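Myo-inositol phosphohydrolase (Mitsuokella multacida, PDB 4WU3) probably hydrolyses phosphate groups from myo-inositol hexakisphosphate, and binds inositol-(1,3,4,5)-tetrakisphosphate in a fold related to the protein tyrosine phosphatases. Local coordinates at residues L160-R173 and S183-E195. The protein carries 2 engineered substitutions. Residues are numbered along the deposited sequence; the frame is centred on the assembly and turned at random.
Sequences LASLKGSTVKSIYR and SPVYVNYNKVRTE
With CG set between the backbone N and the carbonyl carbon (chi1 62°), the Tyr189 ring, just past the end of strand 180-188, stands against Ser166 and Thr167, while a bend at chi3 (-75°) swings the Arg173 guanidinium over Val185. Tyr189 OH donates to Leu163 O at 2.6 Å, with that oxygen lying at the ring edge. Thr167 CA covers one ring face in a CH-pi contact, 4.2 Å from the centroid, and Tyr189 N donates a hydrogen bond to Thr167 O at 2.9 Å; so Tyr189, through its hydroxyl and its backbone N, holds the link between helix and strand at Leu163 and at Thr167. At the far end Arg173 NE points almost straight at Ser183 O, 2.7 Å away, and Val185 CG1 sits over the centre of the guanidinium. Between these clamps runs an antiparallel ladder in which Lys169 faces Val187 and Ile171 faces Val185 as hydrogen-bonded pairs. Ile171 CG1 also packs on Val187 CG2 at 3.7 Å. Beyond Tyr189, Val192 CG1 meets Leu160 CD2 at 3.8 Å. The ladder belongs to the beta hairpin of strands 168-175 and 180-188, which strand 49-54 meets through Ile171 and Tyr172; helix 149-161 leads into it, and strand 126-129 packs Leu129 against Leu163 and Val192.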
# COMPACT_ATOMS: atom_id res chain seq x y z
N LEU A 160 5.01 -5.14 -29.74
CA LEU A 160 4.08 -5.28 -30.85
C LEU A 160 4.83 -5.50 -32.16
O LEU A 160 4.43 -6.32 -33.00
CB LEU A 160 3.21 -4.02 -30.94
CG LEU A 160 2.15 -3.92 -29.84
CD1 LEU A 160 1.61 -2.51 -29.67
CD2 LEU A 160 1.01 -4.88 -30.16
N ALA A 161 5.93 -4.77 -32.34
CA ALA A 161 6.73 -4.88 -33.55
C ALA A 161 7.21 -6.31 -33.73
O ALA A 161 7.29 -6.79 -34.85
CB ALA A 161 7.91 -3.92 -33.52
N SER A 162 7.49 -6.99 -32.63
CA SER A 162 7.99 -8.36 -32.69
C SER A 162 6.95 -9.37 -33.24
O SER A 162 7.29 -10.52 -33.52
CB SER A 162 8.47 -8.81 -31.31
OG SER A 162 7.37 -9.12 -30.48
N LEU A 163 5.70 -8.95 -33.38
CA LEU A 163 4.64 -9.83 -33.89
C LEU A 163 4.40 -9.67 -35.40
O LEU A 163 3.72 -10.49 -36.03
CB LEU A 163 3.33 -9.58 -33.14
CG LEU A 163 3.41 -9.54 -31.61
CD1 LEU A 163 2.06 -9.21 -30.98
CD2 LEU A 163 3.93 -10.86 -31.08
N LYS A 164 4.94 -8.59 -35.97
CA LYS A 164 4.84 -8.35 -37.40
C LYS A 164 5.74 -9.37 -38.08
O LYS A 164 6.67 -9.89 -37.49
CB LYS A 164 5.27 -6.93 -37.73
CG LYS A 164 4.51 -5.87 -36.95
CD LYS A 164 4.92 -4.46 -37.32
CE LYS A 164 4.11 -3.43 -36.56
NZ LYS A 164 4.18 -2.06 -37.15
N GLY A 165 5.47 -9.71 -39.32
CA GLY A 165 6.24 -10.80 -39.93
C GLY A 165 5.74 -12.20 -39.57
O GLY A 165 6.27 -13.20 -40.05
N SER A 166 4.75 -12.28 -38.68
CA SER A 166 3.97 -13.50 -38.53
C SER A 166 2.53 -13.13 -38.83
O SER A 166 2.17 -11.95 -38.76
CB SER A 166 4.08 -14.09 -37.12
OG SER A 166 5.42 -14.39 -36.76
N THR A 167 1.71 -14.11 -39.20
CA THR A 167 0.30 -13.88 -39.48
C THR A 167 -0.59 -14.77 -38.63
O THR A 167 -1.81 -14.75 -38.76
CB THR A 167 -0.03 -14.13 -40.95
OG1 THR A 167 0.30 -15.48 -41.29
CG2 THR A 167 0.73 -13.16 -41.83
N VAL A 168 0.03 -15.55 -37.77
CA VAL A 168 -0.70 -16.43 -36.86
C VAL A 168 0.16 -16.67 -35.62
O VAL A 168 1.39 -16.74 -35.71
CB VAL A 168 -1.06 -17.75 -37.56
CG1 VAL A 168 0.20 -18.40 -38.11
CG2 VAL A 168 -1.79 -18.67 -36.59
N LYS A 169 -0.49 -16.73 -34.47
CA LYS A 169 0.21 -16.87 -33.20
C LYS A 169 -0.69 -17.49 -32.16
O LYS A 169 -1.88 -17.17 -32.06
CB LYS A 169 0.67 -15.49 -32.70
CG LYS A 169 1.89 -15.52 -31.81
CD LYS A 169 2.92 -14.52 -32.26
CE LYS A 169 4.16 -14.49 -31.39
NZ LYS A 169 5.29 -15.27 -31.98
N SER A 170 -0.11 -18.39 -31.37
CA SER A 170 -0.80 -18.97 -30.23
C SER A 170 -0.85 -17.91 -29.14
O SER A 170 0.18 -17.43 -28.69
CB SER A 170 -0.05 -20.22 -29.74
OG SER A 170 -0.79 -20.89 -28.74
N ILE A 171 -2.05 -17.51 -28.74
CA ILE A 171 -2.21 -16.44 -27.74
C ILE A 171 -3.07 -16.93 -26.58
O ILE A 171 -4.16 -17.48 -26.79
CB ILE A 171 -2.91 -15.21 -28.31
CG1 ILE A 171 -2.25 -14.74 -29.60
CG2 ILE A 171 -2.92 -14.09 -27.28
CD1 ILE A 171 -1.03 -13.88 -29.40
N TYR A 172 -2.58 -16.71 -25.37
CA TYR A 172 -3.29 -17.20 -24.19
C TYR A 172 -4.66 -16.53 -24.09
O TYR A 172 -4.85 -15.38 -24.51
CB TYR A 172 -2.48 -16.95 -22.90
CG TYR A 172 -1.24 -17.82 -22.74
CD1 TYR A 172 -1.34 -19.14 -22.34
CD2 TYR A 172 0.03 -17.29 -22.95
CE1 TYR A 172 -0.21 -19.93 -22.19
CE2 TYR A 172 1.16 -18.07 -22.80
CZ TYR A 172 1.04 -19.38 -22.42
OH TYR A 172 2.17 -20.15 -22.27
N ARG A 173 -5.62 -17.27 -23.55
CA ARG A 173 -6.90 -16.70 -23.18
C ARG A 173 -6.83 -16.25 -21.73
O ARG A 173 -5.80 -16.38 -21.08
CB ARG A 173 -8.02 -17.72 -23.40
CG ARG A 173 -8.44 -17.82 -24.86
CD ARG A 173 -9.43 -18.94 -25.09
NE ARG A 173 -8.78 -20.25 -25.07
CZ ARG A 173 -9.37 -21.39 -25.42
NH1 ARG A 173 -10.63 -21.40 -25.82
NH2 ARG A 173 -8.68 -22.53 -25.36
N SER A 183 -5.69 -21.48 -21.23
CA SER A 183 -5.05 -22.15 -22.37
C SER A 183 -5.29 -21.40 -23.69
O SER A 183 -6.36 -20.84 -23.92
CB SER A 183 -5.50 -23.61 -22.49
OG SER A 183 -6.88 -23.71 -22.75
N PRO A 184 -4.28 -21.40 -24.55
CA PRO A 184 -4.24 -20.50 -25.70
C PRO A 184 -5.09 -20.94 -26.89
O PRO A 184 -5.45 -22.10 -27.00
CB PRO A 184 -2.76 -20.50 -26.09
CG PRO A 184 -2.25 -21.83 -25.64
CD PRO A 184 -3.04 -22.17 -24.40
N VAL A 185 -5.41 -19.98 -27.76
CA VAL A 185 -5.93 -20.29 -29.08
C VAL A 185 -5.05 -19.59 -30.10
O VAL A 185 -4.28 -18.70 -29.75
CB VAL A 185 -7.36 -19.78 -29.32
CG1 VAL A 185 -8.26 -20.15 -28.20
CG2 VAL A 185 -7.39 -18.29 -29.45
N TYR A 186 -5.18 -20.02 -31.35
CA TYR A 186 -4.47 -19.40 -32.44
C TYR A 186 -5.25 -18.21 -32.98
O TYR A 186 -6.46 -18.29 -33.23
CB TYR A 186 -4.19 -20.42 -33.53
CG TYR A 186 -3.18 -21.47 -33.14
CD1 TYR A 186 -1.83 -21.25 -33.32
CD2 TYR A 186 -3.58 -22.70 -32.61
CE1 TYR A 186 -0.90 -22.21 -32.99
CE2 TYR A 186 -2.65 -23.67 -32.27
CZ TYR A 186 -1.31 -23.41 -32.46
OH TYR A 186 -0.36 -24.35 -32.13
N VAL A 187 -4.55 -17.10 -33.14
CA VAL A 187 -5.14 -15.87 -33.64
C VAL A 187 -4.52 -15.55 -34.99
O VAL A 187 -3.28 -15.51 -35.12
CB VAL A 187 -4.87 -14.72 -32.67
CG1 VAL A 187 -5.42 -13.42 -33.21
CG2 VAL A 187 -5.47 -15.03 -31.31
N ASN A 188 -5.36 -15.34 -36.00
CA ASN A 188 -4.87 -15.00 -37.33
C ASN A 188 -4.99 -13.51 -37.51
O ASN A 188 -5.96 -12.91 -37.08
CB ASN A 188 -5.68 -15.70 -38.41
CG ASN A 188 -5.57 -17.20 -38.34
OD1 ASN A 188 -6.40 -17.86 -37.74
ND2 ASN A 188 -4.55 -17.74 -38.93
N TYR A 189 -3.99 -12.91 -38.15
CA TYR A 189 -3.96 -11.47 -38.30
C TYR A 189 -3.02 -11.09 -39.44
O TYR A 189 -2.10 -11.84 -39.77
CB TYR A 189 -3.48 -10.81 -36.99
CG TYR A 189 -2.08 -11.18 -36.56
CD1 TYR A 189 -1.83 -12.34 -35.82
CD2 TYR A 189 -0.99 -10.37 -36.88
CE1 TYR A 189 -0.55 -12.68 -35.42
CE2 TYR A 189 0.29 -10.70 -36.48
CZ TYR A 189 0.51 -11.85 -35.75
OH TYR A 189 1.80 -12.18 -35.36
N ASN A 190 -3.25 -9.93 -40.02
CA ASN A 190 -2.30 -9.37 -40.96
C ASN A 190 -2.06 -7.90 -40.65
O ASN A 190 -1.55 -7.15 -41.48
CB ASN A 190 -2.79 -9.55 -42.39
CG ASN A 190 -4.14 -8.91 -42.62
OD1 ASN A 190 -4.49 -7.93 -41.95
ND2 ASN A 190 -4.90 -9.45 -43.56
N LYS A 191 -2.43 -7.51 -39.43
CA LYS A 191 -2.23 -6.15 -38.93
C LYS A 191 -1.85 -6.16 -37.46
O LYS A 191 -2.46 -6.84 -36.67
CB LYS A 191 -3.54 -5.39 -39.02
CG LYS A 191 -3.63 -4.47 -40.20
CD LYS A 191 -4.89 -3.63 -40.12
CE LYS A 191 -6.05 -4.25 -40.87
NZ LYS A 191 -7.24 -3.38 -40.75
N VAL A 192 -0.86 -5.36 -37.11
CA VAL A 192 -0.48 -5.16 -35.71
C VAL A 192 -0.47 -3.65 -35.44
O VAL A 192 0.18 -2.90 -36.16
CB VAL A 192 0.90 -5.77 -35.41
CG1 VAL A 192 1.19 -5.72 -33.91
CG2 VAL A 192 0.98 -7.21 -35.92
N ARG A 193 -1.20 -3.22 -34.42
CA ARG A 193 -1.36 -1.79 -34.15
C ARG A 193 -1.31 -1.51 -32.66
O ARG A 193 -1.74 -2.32 -31.85
CB ARG A 193 -2.68 -1.27 -34.73
CG ARG A 193 -2.74 -1.26 -36.25
CD ARG A 193 -4.11 -0.87 -36.79
NE ARG A 193 -5.14 -1.85 -36.49
CZ ARG A 193 -6.42 -1.71 -36.81
NH1 ARG A 193 -6.83 -0.63 -37.45
NH2 ARG A 193 -7.30 -2.66 -36.49
N THR A 194 -0.76 -0.35 -32.30
CA THR A 194 -0.97 0.24 -30.98
C THR A 194 -2.41 0.72 -30.93
O THR A 194 -3.06 0.85 -31.96
CB THR A 194 -0.09 1.47 -30.75
OG1 THR A 194 -0.39 2.47 -31.74
CG2 THR A 194 1.38 1.10 -30.83
N GLU A 195 -2.91 1.01 -29.73
CA GLU A 195 -4.28 1.49 -29.61
C GLU A 195 -4.43 2.82 -30.32
O GLU A 195 -5.46 3.11 -30.93
CB GLU A 195 -4.68 1.65 -28.13
CG GLU A 195 -6.14 2.03 -27.94
CD GLU A 195 -6.61 1.88 -26.50
OE1 GLU A 195 -6.32 0.83 -25.87
OE2 GLU A 195 -7.26 2.80 -26.00
O HOH W 1 -3.28 -15.66 -40.88